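PDB 3ZZO: protein Diedel from Drosophila melanogaster, which acts as a secreted cytokine that promotes survival of Sindbis virus infection by suppressing the immune deficiency pathway and limits intestinal stem cell proliferation after bacterial infection. Local coordinates for residues D38-L43 against V73-Q78; I24-Y27 against C31-T34; C18-A23 against Q77-Q82. All blocks are in the same frame, centred on the assembly; numbering follows the deposited sequence.

Contact 1: residues D38-L43 against V73-Q78; sequences DGVAQL and VRRNQQ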
loop_
_atom_site.group_PDB
_atom_site.type_symbol
_atom_site.label_atom_id
_atom_site.label_comp_id
_atom_site.label_asym_id
_atom_site.label_seq_id
_atom_site.Cartn_x
_atom_site.Cartn_y
_atom_site.Cartn_z
ATOM N N ASP A 38 6.757 1.206 0.484
ATOM C CA ASP A 38 7.400 0.225 -0.376
ATOM C C ASP A 38 6.499 -0.324 -1.463
ATOM O O ASP A 38 6.922 -1.171 -2.254
ATOM C CB ASP A 38 8.022 -0.902 0.456
ATOM C CG ASP A 38 7.015 -1.757 1.200
ATOM O OD1 ASP A 38 5.817 -1.385 1.333
ATOM O OD2 ASP A 38 7.471 -2.833 1.700
ATOM N N GLY A 39 5.255 0.130 -1.559
ATOM C CA GLY A 39 4.384 -0.333 -2.609
ATOM C C GLY A 39 3.934 -1.766 -2.427
ATOM O O GLY A 39 3.547 -2.407 -3.428
ATOM N N VAL A 40 3.947 -2.239 -1.207
ATOM C CA VAL A 40 3.434 -3.550 -0.832
ATOM C C VAL A 40 2.271 -3.360 0.122
ATOM O O VAL A 40 2.267 -2.446 0.942
ATOM C CB VAL A 40 4.560 -4.423 -0.207
ATOM C CG1 VAL A 40 4.018 -5.784 0.248
ATOM C CG2 VAL A 40 5.745 -4.583 -1.172
ATOM N N ALA A 41 1.295 -4.248 0.018
ATOM C CA ALA A 41 0.180 -4.232 0.960
ATOM C C ALA A 41 0.728 -4.149 2.393
ATOM O O ALA A 41 1.727 -4.798 2.744
ATOM C CB ALA A 41 -0.697 -5.457 0.786
ATOM N N GLN A 42 0.046 -3.372 3.232
ATOM C CA GLN A 42 0.440 -3.252 4.615
ATOM C C GLN A 42 0.236 -4.559 5.362
ATOM O O GLN A 42 -0.846 -5.142 5.317
ATOM C CB GLN A 42 -0.367 -2.118 5.236
ATOM C CG GLN A 42 -0.077 -1.890 6.704
ATOM C CD GLN A 42 -0.996 -0.858 7.299
ATOM O OE1 GLN A 42 -1.871 -0.310 6.621
ATOM N NE2 GLN A 42 -0.878 -0.629 8.579
ATOM N N LEU A 43 1.257 -5.022 6.076
ATOM C CA LEU A 43 1.243 -6.317 6.739
ATOM C C LEU A 43 1.212 -6.282 8.240
ATOM O O LEU A 43 1.066 -7.332 8.846
ATOM C CB LEU A 43 2.452 -7.149 6.265
ATOM C CG LEU A 43 2.621 -7.287 4.750
ATOM C CD1 LEU A 43 3.852 -8.098 4.412
ATOM C CD2 LEU A 43 1.390 -7.784 4.015
ATOM N N VAL A 73 2.929 0.088 -8.660
ATOM C CA VAL A 73 2.857 -0.159 -10.095
ATOM C C VAL A 73 4.167 -0.786 -10.586
ATOM O O VAL A 73 4.165 -1.758 -11.325
ATOM C CB VAL A 73 2.536 1.135 -10.876
ATOM C CG1 VAL A 73 2.549 0.876 -12.377
ATOM C CG2 VAL A 73 1.189 1.683 -10.437
ATOM N N ARG A 74 5.294 -0.199 -10.167
ATOM C CA ARG A 74 6.613 -0.645 -10.659
ATOM C C ARG A 74 6.863 -2.097 -10.323
ATOM O O ARG A 74 7.262 -2.875 -11.187
ATOM C CB ARG A 74 7.693 0.229 -10.048
ATOM C CG ARG A 74 9.037 0.071 -10.744
ATOM C CD ARG A 74 10.150 0.863 -10.086
ATOM N NE ARG A 74 9.846 2.283 -10.062
ATOM C CZ ARG A 74 9.555 3.008 -9.006
ATOM N NH1 ARG A 74 9.614 2.521 -7.761
ATOM N NH2 ARG A 74 9.218 4.271 -9.172
ATOM N N ARG A 75 6.678 -2.467 -9.068
ATOM C CA ARG A 75 7.029 -3.829 -8.660
ATOM C C ARG A 75 6.085 -4.883 -9.220
ATOM O O ARG A 75 6.412 -6.058 -9.243
ATOM C CB ARG A 75 7.239 -3.900 -7.181
ATOM C CG ARG A 75 6.063 -3.816 -6.382
ATOM C CD ARG A 75 6.505 -3.593 -4.865
ATOM N NE ARG A 75 7.307 -4.690 -4.373
ATOM C CZ ARG A 75 8.320 -4.563 -3.469
ATOM N NH1 ARG A 75 8.684 -3.405 -2.905
ATOM N NH2 ARG A 75 8.982 -5.632 -3.153
ATOM N N ASN A 76 4.920 -4.458 -9.688
ATOM C CA ASN A 76 3.933 -5.352 -10.269
ATOM C C ASN A 76 3.809 -5.151 -11.769
ATOM O O ASN A 76 2.751 -5.384 -12.365
ATOM C CB ASN A 76 2.610 -5.109 -9.549
ATOM C CG ASN A 76 2.674 -5.560 -8.124
ATOM O OD1 ASN A 76 2.420 -4.770 -7.164
ATOM N ND2 ASN A 76 3.017 -6.801 -7.911
ATOM N N GLN A 77 4.930 -4.806 -12.411
ATOM C CA GLN A 77 5.014 -4.646 -13.839
ATOM C C GLN A 77 4.343 -5.767 -14.603
ATOM O O GLN A 77 3.676 -5.546 -15.616
ATOM C CB GLN A 77 6.471 -4.546 -14.236
ATOM C CG GLN A 77 6.652 -4.307 -15.720
ATOM C CD GLN A 77 8.089 -4.214 -16.180
ATOM O OE1 GLN A 77 9.023 -4.466 -15.410
ATOM N NE2 GLN A 77 8.281 -3.848 -17.416
ATOM N N GLN A 78 4.566 -6.994 -14.159
ATOM C CA GLN A 78 4.033 -8.141 -14.895
ATOM C C GLN A 78 2.549 -8.208 -15.008
ATOM O O GLN A 78 2.025 -8.901 -15.903
ATOM C CB GLN A 78 4.564 -9.463 -14.301
ATOM C CG GLN A 78 4.037 -9.794 -12.913
ATOM C CD GLN A 78 4.695 -10.973 -12.249
ATOM O OE1 GLN A 78 5.023 -10.888 -11.057
ATOM N NE2 GLN A 78 4.895 -12.027 -12.984
#
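Arg75 alone carries its side of the contact: its guanidinium lies on Val40 CG2 while NH1 reaches the carbonyl of Asp38. Val40 CG2 stands 3.4 Å above the guanidinium plane, over its centre, and comes to 3.5 Å from Arg75 CZ. The two side chains run roughly perpendicular to each other, and the bend of the arginine at its third torsion (chi3 -61°) turns the flat group onto the methyl. At its edge Arg75 NH1 donates to Asp38 O over 2.9 Å. This bond is bent, with 139° at the hydrogen, and the oxygen sits 25° out of the guanidinium plane although the donor lies in the carbonyl plane. Arg75 CD packs 3.5 Å from Gly39 O, so the aliphatic part of the chain also lies against the loop. Gly39 has a positive phi, a backbone conformation most easily taken up by glycine. Just before it, Asp38 closes an Asx turn, OD1 taking the backbone N of Val40 at 3.3 Å from above the carboxylate plane. The loop between strand 31-35 and helix 69-75 is thus tied back to the helix that covers the sheet. Asp38 OD2 lies 4.8 Å from Arg75 NH1, and Glu71 adds a long, weak ion pair; the arginine charge is therefore probably met by a carbonyl dipole and more distant carboxylates, with no close salt bridge to the loop.

Contact 2: residues I24-Y27 against C31-T34; sequences IENY and CEVT
Ile24 pairs with Glu32 through two backbone hydrogen bonds, Ile24 N to Glu32 O and Glu32 N to Ile24 O, both 2.9 Å; the first is nearly straight, with 177° at the hydrogen. The same carbonyl, Ile24 O, also takes a CA-H...O contact from Cys31 CA at 3.3 Å. Above this hydrogen-bonded antiparallel pair both side chains rise on one face of the sheet. In each, the gamma carbon that makes the contact lies between the backbone N and the carbonyl carbon (chi1 69° in Ile24), which brings Ile24 CG1 to 3.3 Å from Glu32 CG. Farther out Ile24 CD1 lies against the carboxylate, 3.1 Å from Glu32 OE2, a methyl beside an oxygen with no polar bond between them. Glu25 follows in a non-hydrogen-bonded pair with Cys31, their CA atoms 4.7 Å apart, with side chains that turn apart. These two pairs form the beta hairpin of strands 24-25 and 31-35, which forms one edge of the antiparallel sheet in the ferredoxin-like subdomain SD1, with strand 24-25 outermost. Strand 31-35 continues the sheet to strand 6-13 through backbone hydrogen bonds of Cys31 with Phe11 and Val33 with Val9, and Cys31 is joined to Cys18 by a disulfide. Past the strand, Asn26 swings its amide toward Glu32, CG being anti to the backbone N. Amide and carboxylate planes lie 52° apart, and Glu32 OE1 approaches Asn26 CG to 3.3 Å without a hydrogen bond to either end of the amide.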
loop_
_atom_site.group_PDB
_atom_site.type_symbol
_atom_site.label_atom_id
_atom_site.label_comp_id
_atom_site.label_asym_id
_atom_site.label_seq_id
_atom_site.Cartn_x
_atom_site.Cartn_y
_atom_site.Cartn_z
ATOM N N ILE A 24 -7.648 -6.828 -2.591
ATOM C CA ILE A 24 -8.963 -7.427 -2.470
ATOM C C ILE A 24 -9.855 -7.010 -3.623
ATOM O O ILE A 24 -9.726 -5.927 -4.205
ATOM C CB ILE A 24 -9.595 -7.123 -1.146
ATOM C CG1 ILE A 24 -9.950 -5.723 -1.014
ATOM C CG2 ILE A 24 -8.723 -7.588 0.011
ATOM C CD1 ILE A 24 -10.794 -5.390 0.232
ATOM N N GLU A 25 -10.741 -7.894 -3.979
ATOM C CA GLU A 25 -11.707 -7.611 -4.999
ATOM C C GLU A 25 -12.606 -6.471 -4.631
ATOM O O GLU A 25 -13.109 -6.397 -3.523
ATOM C CB GLU A 25 -12.596 -8.819 -5.241
ATOM C CG GLU A 25 -12.006 -9.839 -6.067
ATOM C CD GLU A 25 -11.859 -9.411 -7.575
ATOM O OE1 GLU A 25 -12.555 -8.487 -8.035
ATOM O OE2 GLU A 25 -10.979 -10.015 -8.171
ATOM N N ASN A 26 -12.862 -5.599 -5.603
ATOM C CA ASN A 26 -13.758 -4.477 -5.410
ATOM C C ASN A 26 -14.596 -4.383 -6.680
ATOM O O ASN A 26 -14.896 -3.348 -7.125
ATOM C CB ASN A 26 -12.953 -3.192 -5.148
ATOM C CG ASN A 26 -13.798 -1.998 -4.726
ATOM O OD1 ASN A 26 -13.454 -0.856 -5.083
ATOM N ND2 ASN A 26 -14.856 -2.227 -3.942
ATOM N N TYR A 27 -14.955 -5.511 -7.293
ATOM C CA TYR A 27 -15.820 -5.547 -8.449
ATOM C C TYR A 27 -17.107 -4.763 -8.141
ATOM O O TYR A 27 -17.689 -4.925 -7.092
ATOM C CB TYR A 27 -16.153 -7.032 -8.801
ATOM C CG TYR A 27 -17.185 -7.184 -9.871
ATOM C CD1 TYR A 27 -16.851 -7.194 -11.201
ATOM C CD2 TYR A 27 -18.526 -7.311 -9.539
ATOM C CE1 TYR A 27 -17.818 -7.311 -12.213
ATOM C CE2 TYR A 27 -19.500 -7.396 -10.520
ATOM C CZ TYR A 27 -19.159 -7.421 -11.856
ATOM O OH TYR A 27 -20.083 -7.527 -12.815
ATOM N N CYS A 31 -9.813 -3.553 -8.063
ATOM C CA CYS A 31 -9.193 -4.068 -6.854
ATOM C C CYS A 31 -8.912 -2.918 -5.909
ATOM O O CYS A 31 -8.785 -1.762 -6.354
ATOM C CB CYS A 31 -7.822 -4.685 -7.165
ATOM S SG CYS A 31 -7.761 -5.959 -8.423
ATOM N N GLU A 32 -8.784 -3.209 -4.627
ATOM C CA GLU A 32 -8.355 -2.208 -3.666
ATOM C C GLU A 32 -7.296 -2.790 -2.753
ATOM O O GLU A 32 -7.320 -3.967 -2.415
ATOM C CB GLU A 32 -9.533 -1.695 -2.868
ATOM C CG GLU A 32 -10.176 -2.636 -2.042
ATOM C CD GLU A 32 -11.426 -2.080 -1.289
ATOM O OE1 GLU A 32 -12.205 -1.313 -1.915
ATOM O OE2 GLU A 32 -11.623 -2.394 -0.053
ATOM N N VAL A 33 -6.372 -1.942 -2.348
ATOM C CA VAL A 33 -5.294 -2.359 -1.469
ATOM C C VAL A 33 -4.861 -1.156 -0.620
ATOM O O VAL A 33 -4.935 -0.008 -1.060
ATOM C CB VAL A 33 -4.106 -2.915 -2.304
ATOM C CG1 VAL A 33 -3.437 -1.832 -3.175
ATOM C CG2 VAL A 33 -3.070 -3.637 -1.418
ATOM N N THR A 34 -4.351 -1.439 0.578
ATOM C CA THR A 34 -3.749 -0.438 1.444
ATOM C C THR A 34 -2.268 -0.766 1.482
ATOM O O THR A 34 -1.907 -1.871 1.884
ATOM C CB THR A 34 -4.350 -0.474 2.845
ATOM O OG1 THR A 34 -5.751 -0.234 2.744
ATOM C CG2 THR A 34 -3.762 0.571 3.727
#

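Contact 3: residues C18-A23 against Q77-Q82; sequences CEAVRA and QQYGIQ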
loop_
_atom_site.group_PDB
_atom_site.type_symbol
_atom_site.label_atom_id
_atom_site.label_comp_id
_atom_site.label_asym_id
_atom_site.label_seq_id
_atom_site.Cartn_x
_atom_site.Cartn_y
_atom_site.Cartn_z
ATOM N N CYS A 18 -6.667 -9.673 -8.346
ATOM C CA CYS A 18 -6.388 -8.841 -7.179
ATOM C C CYS A 18 -5.529 -9.579 -6.152
ATOM O O CYS A 18 -4.599 -9.018 -5.574
ATOM C CB CYS A 18 -7.697 -8.362 -6.505
ATOM S SG CYS A 18 -8.833 -7.499 -7.628
ATOM N N GLU A 19 -5.831 -10.844 -5.909
ATOM C CA GLU A 19 -5.134 -11.606 -4.909
ATOM C C GLU A 19 -3.661 -11.767 -5.211
ATOM O O GLU A 19 -2.850 -11.870 -4.310
ATOM C CB GLU A 19 -5.794 -12.970 -4.699
ATOM C CG GLU A 19 -7.161 -12.913 -4.088
ATOM C CD GLU A 19 -7.752 -14.302 -3.905
ATOM O OE1 GLU A 19 -7.170 -15.035 -3.070
ATOM O OE2 GLU A 19 -8.754 -14.619 -4.604
ATOM N N ALA A 20 -3.301 -11.764 -6.495
ATOM C CA ALA A 20 -1.892 -11.958 -6.881
ATOM C C ALA A 20 -1.013 -10.845 -6.348
ATOM O O ALA A 20 0.187 -11.018 -6.211
ATOM C CB ALA A 20 -1.773 -12.001 -8.386
ATOM N N VAL A 21 -1.586 -9.683 -6.094
ATOM C CA VAL A 21 -0.823 -8.542 -5.586
ATOM C C VAL A 21 -1.262 -8.187 -4.181
ATOM O O VAL A 21 -1.005 -7.080 -3.695
ATOM C CB VAL A 21 -0.869 -7.344 -6.570
ATOM C CG1 VAL A 21 -0.249 -7.693 -7.916
ATOM C CG2 VAL A 21 -2.303 -6.797 -6.729
ATOM N N ARG A 22 -1.894 -9.160 -3.498
ATOM C CA ARG A 22 -2.322 -9.012 -2.091
ATOM C C ARG A 22 -3.353 -7.907 -1.924
ATOM O O ARG A 22 -3.404 -7.256 -0.896
ATOM C CB ARG A 22 -1.108 -8.859 -1.151
ATOM C CG ARG A 22 -0.260 -10.092 -1.058
ATOM C CD ARG A 22 0.676 -9.989 0.145
ATOM N NE ARG A 22 -0.049 -9.695 1.376
ATOM N N ALA A 23 -4.187 -7.705 -2.953
ATOM C CA ALA A 23 -5.287 -6.772 -2.954
ATOM C C ALA A 23 -6.565 -7.541 -2.797
ATOM O O ALA A 23 -6.566 -8.766 -2.863
ATOM C CB ALA A 23 -5.277 -5.951 -4.236
ATOM N N GLN A 77 4.930 -4.806 -12.411
ATOM C CA GLN A 77 5.014 -4.646 -13.839
ATOM C C GLN A 77 4.343 -5.767 -14.603
ATOM O O GLN A 77 3.676 -5.546 -15.616
ATOM C CB GLN A 77 6.471 -4.546 -14.236
ATOM C CG GLN A 77 6.652 -4.307 -15.720
ATOM C CD GLN A 77 8.089 -4.214 -16.180
ATOM O OE1 GLN A 77 9.023 -4.466 -15.410
ATOM N NE2 GLN A 77 8.281 -3.848 -17.416
ATOM N N GLN A 78 4.566 -6.994 -14.159
ATOM C CA GLN A 78 4.033 -8.141 -14.895
ATOM C C GLN A 78 2.549 -8.208 -15.008
ATOM O O GLN A 78 2.025 -8.901 -15.903
ATOM C CB GLN A 78 4.564 -9.463 -14.301
ATOM C CG GLN A 78 4.037 -9.794 -12.913
ATOM C CD GLN A 78 4.695 -10.973 -12.249
ATOM O OE1 GLN A 78 5.023 -10.888 -11.057
ATOM N NE2 GLN A 78 4.895 -12.027 -12.984
ATOM N N TYR A 79 1.843 -7.509 -14.153
ATOM C CA TYR A 79 0.388 -7.501 -14.095
ATOM C C TYR A 79 -0.230 -6.327 -14.818
ATOM O O TYR A 79 -1.419 -6.376 -15.131
ATOM C CB TYR A 79 -0.081 -7.563 -12.648
ATOM C CG TYR A 79 0.372 -8.795 -11.939
ATOM C CD1 TYR A 79 0.001 -10.043 -12.390
ATOM C CD2 TYR A 79 1.210 -8.732 -10.852
ATOM C CE1 TYR A 79 0.433 -11.178 -11.753
ATOM C CE2 TYR A 79 1.660 -9.856 -10.193
ATOM C CZ TYR A 79 1.226 -11.077 -10.639
ATOM O OH TYR A 79 1.637 -12.203 -10.013
ATOM N N GLY A 80 0.511 -5.257 -15.076
ATOM C CA GLY A 80 -0.080 -4.122 -15.770
ATOM C C GLY A 80 -1.124 -3.382 -14.908
ATOM O O GLY A 80 -2.320 -3.346 -15.237
ATOM N N ILE A 81 -0.655 -2.749 -13.850
ATOM C CA ILE A 81 -1.508 -2.073 -12.889
ATOM C C ILE A 81 -1.990 -0.740 -13.478
ATOM O O ILE A 81 -1.168 0.104 -13.859
ATOM C CB ILE A 81 -0.767 -1.805 -11.587
ATOM C CG1 ILE A 81 -0.202 -3.077 -10.947
ATOM C CG2 ILE A 81 -1.637 -1.021 -10.616
ATOM C CD1 ILE A 81 -1.250 -4.155 -10.707
ATOM N N GLN A 82 -3.313 -0.583 -13.554
ATOM C CA GLN A 82 -3.962 0.606 -14.063
ATOM C C GLN A 82 -4.565 1.351 -12.881
ATOM O O GLN A 82 -5.646 1.021 -12.374
ATOM C CB GLN A 82 -5.037 0.225 -15.082
ATOM C CG GLN A 82 -4.494 -0.591 -16.252
ATOM C CD GLN A 82 -3.425 0.114 -17.016
ATOM O OE1 GLN A 82 -3.447 1.349 -17.184
ATOM N NE2 GLN A 82 -2.498 -0.626 -17.569
#
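Val21 and Tyr79 meet at the tight end of this contact, where Val21 CG1 comes to 3.4 Å from Tyr79 CD2 and 3.7 Å from Tyr79 CE2. The methyl approaches the ring obliquely, and the two side chains lie antiparallel alongside each other. Val21 CG1 lies anti to the carbonyl carbon (chi1 -62°), the branch that bears on the tyrosine. Val21 is buried: Phe11 of strand 6-13 and Phe72 of helix 69-75 also touch it. It is thus packed where the sheet and helix of the ferredoxin-like subdomain SD1 meet, while Tyr79 belongs to the turn that leads from the helix into edge strand 81-89. A 3-10 turn, 18-20, presents the valine; Cys18 O accepts from both Val21 N and Ala23 N, which come from opposite faces of its carbonyl plane, consistent with a tightly turned backbone here. Toward the surface the packing is looser. Exposed Ala20 sets its CB 3.9 Å from Tyr79 CZ and 3.8 Å from Tyr79 OH, again obliquely to the ring, and no hydrogen bond links the two segments. Gln78 folds its aliphatic chain onto one ring face, CG standing 3.5 Å above the plane over the ring centre. Backbone bonding of Tyr79 to Arg15 and contact of its side chain with Met13 tie the same turn to strand 6-13 and the chain just beyond it.

In the fold
Both segments of contact 2 precede those of contact 1 and lie between the two of contact 3; contacts 1 and 3 end on overlapping segments, sharing Gln77 and Gln78. Their centres lie about 8 Å apart, those of contacts 2 and 3 about 10 Å, and those of contacts 1 and 2 about 14 Å. The Cys18-Cys31 disulfide links contact 3 to contact 2, and Gln42 N lies 2.8 Å from Thr34 O, a probable hydrogen bond between contacts 1 and 2. All three lie around the sheet-and-helix subdomain SD1: contact 2 joins strands 24-25 and 31-35 at the sheet edge, while contacts 1 and 3 tie flanking loops to helix 69-75 and the turn before strand 81-89.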